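Local structure of primase X domain-containing protein (Sulfolobus solfataricus, 4WYH) at residues A[51-54]-A[55-59]; A[116-119]-A[120-124]. The protein serves as a noncatalytic subunit of the archaeal eukaryotic-type primase and is essential for efficient primer synthesis. All blocks are in the same frame, centred on the assembly; numbering follows the deposited sequence.

Contact 1: residues A[51-54]-A[55-59]; sequences ILYV and ASRYL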
loop_
_atom_site.group_PDB
_atom_site.type_symbol
_atom_site.label_atom_id
_atom_site.label_comp_id
_atom_site.label_asym_id
_atom_site.label_seq_id
_atom_site.Cartn_x
_atom_site.Cartn_y
_atom_site.Cartn_z
ATOM N N ILE A 51 0.505 -1.122 2.983
ATOM C CA ILE A 51 1.218 -2.122 2.147
ATOM C C ILE A 51 0.612 -3.521 2.180
ATOM O O ILE A 51 0.367 -4.115 1.131
ATOM C CB ILE A 51 2.746 -2.211 2.505
ATOM C CG1 ILE A 51 3.470 -0.900 2.166
ATOM C CG2 ILE A 51 3.421 -3.439 1.852
ATOM C CD1 ILE A 51 4.888 -0.854 2.759
ATOM N N LEU A 52 0.328 -4.042 3.351
ATOM C CA LEU A 52 -0.217 -5.389 3.450
ATOM C C LEU A 52 -1.626 -5.504 2.852
ATOM O O LEU A 52 -1.914 -6.448 2.139
ATOM C CB LEU A 52 -0.249 -5.836 4.900
ATOM C CG LEU A 52 -0.795 -7.216 5.234
ATOM C CD1 LEU A 52 -0.035 -8.270 4.435
ATOM C CD2 LEU A 52 -0.724 -7.462 6.721
ATOM N N TYR A 53 -2.491 -4.522 3.126
ATOM C CA TYR A 53 -3.930 -4.676 2.851
ATOM C C TYR A 53 -4.360 -4.073 1.561
ATOM O O TYR A 53 -5.418 -4.464 1.020
ATOM C CB TYR A 53 -4.831 -4.204 4.079
ATOM C CG TYR A 53 -4.613 -5.011 5.346
ATOM C CD1 TYR A 53 -5.050 -6.296 5.434
ATOM C CD2 TYR A 53 -3.941 -4.481 6.458
ATOM C CE1 TYR A 53 -4.809 -7.046 6.568
ATOM C CE2 TYR A 53 -3.668 -5.222 7.580
ATOM C CZ TYR A 53 -4.085 -6.518 7.626
ATOM O OH TYR A 53 -3.895 -7.282 8.735
ATOM N N VAL A 54 -3.568 -3.134 1.034
ATOM C CA VAL A 54 -3.971 -2.381 -0.101
ATOM C C VAL A 54 -2.924 -2.385 -1.226
ATOM O O VAL A 54 -3.175 -2.933 -2.296
ATOM C CB VAL A 54 -4.367 -0.932 0.310
ATOM C CG1 VAL A 54 -4.839 -0.167 -0.891
ATOM C CG2 VAL A 54 -5.375 -0.954 1.455
ATOM N N ALA A 55 -1.776 -1.769 -1.010
ATOM C CA ALA A 55 -0.902 -1.466 -2.118
ATOM C C ALA A 55 -0.309 -2.706 -2.759
ATOM O O ALA A 55 -0.290 -2.818 -3.980
ATOM C CB ALA A 55 0.181 -0.526 -1.668
ATOM N N SER A 56 0.162 -3.645 -1.967
ATOM C CA SER A 56 0.759 -4.858 -2.534
ATOM C C SER A 56 -0.266 -5.607 -3.428
ATOM O O SER A 56 0.071 -5.988 -4.523
ATOM C CB SER A 56 1.277 -5.835 -1.445
ATOM O OG SER A 56 0.226 -6.292 -0.627
ATOM N N ARG A 57 -1.494 -5.753 -2.930
ATOM C CA ARG A 57 -2.567 -6.430 -3.650
ATOM C C ARG A 57 -2.963 -5.690 -4.921
ATOM O O ARG A 57 -3.184 -6.294 -5.929
ATOM C CB ARG A 57 -3.762 -6.513 -2.750
ATOM C CG ARG A 57 -3.475 -7.139 -1.379
ATOM C CD ARG A 57 -4.759 -7.306 -0.624
ATOM N NE ARG A 57 -4.556 -7.882 0.663
ATOM C CZ ARG A 57 -5.531 -8.276 1.452
ATOM N NH1 ARG A 57 -6.805 -8.143 1.065
ATOM N NH2 ARG A 57 -5.238 -8.766 2.654
ATOM N N TYR A 58 -3.044 -4.366 -4.868
ATOM C CA TYR A 58 -3.289 -3.600 -6.072
ATOM C C TYR A 58 -2.225 -3.819 -7.146
ATOM O O TYR A 58 -2.502 -4.128 -8.311
ATOM C CB TYR A 58 -3.365 -2.145 -5.703
ATOM C CG TYR A 58 -3.344 -1.188 -6.875
ATOM C CD1 TYR A 58 -4.385 -1.154 -7.762
ATOM C CD2 TYR A 58 -2.215 -0.344 -7.114
ATOM C CE1 TYR A 58 -4.354 -0.283 -8.872
ATOM C CE2 TYR A 58 -2.160 0.515 -8.221
ATOM C CZ TYR A 58 -3.243 0.563 -9.052
ATOM O OH TYR A 58 -3.308 1.385 -10.103
ATOM N N LEU A 59 -0.975 -3.625 -6.760
ATOM C CA LEU A 59 0.123 -3.744 -7.672
ATOM C C LEU A 59 0.175 -5.127 -8.332
ATOM O O LEU A 59 0.264 -5.263 -9.544
ATOM C CB LEU A 59 1.438 -3.438 -6.927
ATOM C CG LEU A 59 1.656 -1.987 -6.491
ATOM C CD1 LEU A 59 2.939 -1.894 -5.676
ATOM C CD2 LEU A 59 1.698 -1.153 -7.748
HETATM O O HOH W 1 -2.390 -9.432 2.723
#

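Contact 2: residues A[116-119]-A[120-124]; sequences KEMY and NEIIR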
loop_
_atom_site.group_PDB
_atom_site.type_symbol
_atom_site.label_atom_id
_atom_site.label_comp_id
_atom_site.label_asym_id
_atom_site.label_seq_id
_atom_site.Cartn_x
_atom_site.Cartn_y
_atom_site.Cartn_z
ATOM N N LYS A 116 -9.887 3.438 10.646
ATOM C CA LYS A 116 -9.986 4.887 10.531
ATOM C C LYS A 116 -8.659 5.579 10.617
ATOM O O LYS A 116 -8.507 6.608 10.037
ATOM C CB LYS A 116 -10.980 5.443 11.527
ATOM C CG LYS A 116 -12.415 4.996 11.303
ATOM C CD LYS A 116 -13.321 5.393 12.451
ATOM C CE LYS A 116 -14.777 5.245 12.039
ATOM N NZ LYS A 116 -15.101 3.937 11.453
ATOM N N GLU A 117 -7.690 5.040 11.331
ATOM C CA GLU A 117 -6.352 5.679 11.348
ATOM C C GLU A 117 -5.772 5.761 9.939
ATOM O O GLU A 117 -5.334 6.799 9.470
ATOM C CB GLU A 117 -5.412 4.963 12.334
ATOM C CG GLU A 117 -3.991 5.520 12.299
ATOM C CD GLU A 117 -3.034 4.754 13.195
ATOM O OE1 GLU A 117 -2.486 3.759 12.747
ATOM O OE2 GLU A 117 -2.786 5.195 14.329
ATOM N N MET A 118 -5.803 4.634 9.242
ATOM C CA MET A 118 -5.288 4.582 7.894
ATOM C C MET A 118 -6.179 5.432 6.986
ATOM O O MET A 118 -5.727 6.116 6.060
ATOM C CB MET A 118 -5.264 3.128 7.407
ATOM C CG MET A 118 -4.919 2.963 5.921
ATOM S SD MET A 118 -4.680 1.245 5.423
ATOM C CE MET A 118 -5.649 1.203 3.986
ATOM N N TYR A 119 -7.480 5.368 7.206
ATOM C CA TYR A 119 -8.419 6.088 6.336
ATOM C C TYR A 119 -8.072 7.573 6.404
ATOM O O TYR A 119 -7.980 8.219 5.401
ATOM C CB TYR A 119 -9.838 5.893 6.786
ATOM C CG TYR A 119 -10.860 6.405 5.862
ATOM C CD1 TYR A 119 -11.161 5.742 4.705
ATOM C CD2 TYR A 119 -11.574 7.582 6.180
ATOM C CE1 TYR A 119 -12.132 6.241 3.833
ATOM C CE2 TYR A 119 -12.569 8.050 5.341
ATOM C CZ TYR A 119 -12.836 7.361 4.169
ATOM O OH TYR A 119 -13.814 7.817 3.309
ATOM N N ASN A 120 -7.940 8.111 7.599
ATOM C CA ASN A 120 -7.579 9.531 7.705
ATOM C C ASN A 120 -6.238 9.843 7.019
ATOM O O ASN A 120 -6.142 10.818 6.373
ATOM C CB ASN A 120 -7.559 9.967 9.152
ATOM C CG ASN A 120 -8.955 10.182 9.698
ATOM O OD1 ASN A 120 -9.924 10.192 8.936
ATOM N ND2 ASN A 120 -9.087 10.331 10.986
ATOM N N GLU A 121 -5.223 8.996 7.155
ATOM C CA GLU A 121 -3.960 9.270 6.510
ATOM C C GLU A 121 -4.089 9.323 4.950
ATOM O O GLU A 121 -3.470 10.154 4.270
ATOM C CB GLU A 121 -2.902 8.291 6.997
ATOM C CG GLU A 121 -2.563 8.421 8.489
ATOM C CD GLU A 121 -1.351 7.592 8.898
ATOM O OE1 GLU A 121 -0.871 6.793 8.088
ATOM O OE2 GLU A 121 -0.898 7.774 10.019
ATOM N N ILE A 122 -4.892 8.406 4.412
ATOM C CA ILE A 122 -5.171 8.297 2.972
ATOM C C ILE A 122 -5.907 9.533 2.464
ATOM O O ILE A 122 -5.488 10.186 1.530
ATOM C CB ILE A 122 -6.015 7.034 2.706
ATOM C CG1 ILE A 122 -5.140 5.786 2.863
ATOM C CG2 ILE A 122 -6.662 7.062 1.324
ATOM C CD1 ILE A 122 -5.940 4.502 2.879
ATOM N N ILE A 123 -7.024 9.804 3.100
ATOM C CA ILE A 123 -7.870 10.923 2.760
ATOM C C ILE A 123 -7.102 12.231 2.814
ATOM O O ILE A 123 -7.298 13.086 1.975
ATOM C CB ILE A 123 -9.056 10.978 3.766
ATOM C CG1 ILE A 123 -10.049 9.883 3.524
ATOM C CG2 ILE A 123 -9.767 12.298 3.746
ATOM C CD1 ILE A 123 -10.448 9.680 2.111
ATOM N N ARG A 124 -6.268 12.398 3.837
ATOM C CA ARG A 124 -5.512 13.663 4.047
ATOM C C ARG A 124 -4.552 13.911 2.917
ATOM O O ARG A 124 -4.411 15.084 2.459
ATOM C CB ARG A 124 -4.786 13.682 5.388
ATOM C CG ARG A 124 -5.821 13.814 6.508
ATOM C CD ARG A 124 -5.197 13.698 7.891
ATOM N NE ARG A 124 -6.180 13.913 8.971
ATOM C CZ ARG A 124 -6.038 13.444 10.213
ATOM N NH1 ARG A 124 -4.958 12.746 10.523
ATOM N NH2 ARG A 124 -6.968 13.664 11.146
#

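Contact 1: residues A[51-54]-A[55-59]
A pi-type turn within helix 47-63 brings Ile51 and Ser56 together across five residues. Ser56 N donates to Ile51 O at 3.1 Å, the longer-range bond that defines this wider turn. The same carbonyl takes a second bond, from Ser56 OG at 2.8 Å. With chi1 at 62°, Ser56 OG sits between its own backbone N and carbonyl carbon, and this turns it back toward Ile51 O. Both donors lie in the carbonyl plane, so two donors from one residue grip the carbonyl oxygen of Ile51. Alpha spacing is back three residues on, where Tyr58 N binds Val54 O at 2.9 Å.

Arg57 runs back alongside Tyr53, its chain extended from CG to NE. Tyr53 O lies over one face of the guanidinium, and Arg57 CD comes within 3.3 Å of that oxygen. The ring and guanidinium planes are 62° apart, with Arg57 NH2 3.7 Å from Tyr53 CD1. Arg57 NE makes a weak bond to Leu52 O. A water at the guanidinium edge accepts from Arg57 NH2 at 2.9 Å and donates to Leu52 O at 3.1 Å. Arg57 NH1 binds Leu104 O, and the Tyr53 ring stacks with Trp106. The i to i+5 backbone bond, with alpha-helical bonding after it, is the mark of a pi-bulge, here in a helix near the centre of an all-helical fold.

Contact 2: residues A[116-119]-A[120-124]
The Tyr119 ring, placed opposite its backbone N by a chi1 of -171°, meets Ile123, whose CG1 lies beside its own backbone N at -73°. The two side chains cross obliquely. Ile123 CG1 sits over one face of the ring, 3.8 Å from the Tyr119 centroid and 19° off the normal, a CH-pi contact. Ile123 CD1 reaches farther out, 3.9 Å from Tyr119 CZ. In the backbone Ile123 N binds Tyr119 O at 3.0 Å. Replacing Tyr119 by an alanine takes away the ring, and Ile123 CG1 would probably lose its aromatic partner and that side of the isoleucine its cover.

These are i to i+4 pairs of the C-terminal helix 116-128. One residue back, Met118 and Ile122 pair on the buried side. Met118 CE presses on Ile122 CD1 at 3.5 Å, tighter than usual for two carbons, and Met118 CG also touches that methyl at 3.6 Å. Ile122 goes on to meet Val38 of helix 33-41.

Glu117 and Glu121 follow one another on a third side. Glu121 CG packs 3.4 Å from Glu117 O. Glu117 OE1 pairs with Arg49, which probably eases the approach of the two like charges. Glu121 OE1 binds Ser46 OG and Gln44 N, and Glu121 OE2 binds the backbone N of Asp45, a manganese-binding residue with no metal bound here.

How the contacts relate
From the N terminus, the chain passes through helix 33-41 before contact 1 falls within helix 47-63. Helices 67-78, 88-101 and 108-114 follow, and contact 2 comes at the start of the last helix, 116-128. Each contact stays inside its own helix and closes no loop. They are in series, neither nested nor crossed. Their centres are 15 Å apart, yet they touch: Val54 CG2 of contact 1 packs on Met118 CE of contact 2 at 3.3 Å. This joins the central helix to the C-terminal one. Trp34 of helix 33-41 is shared, meeting Val54 from contact 1 and Ile122 from contact 2.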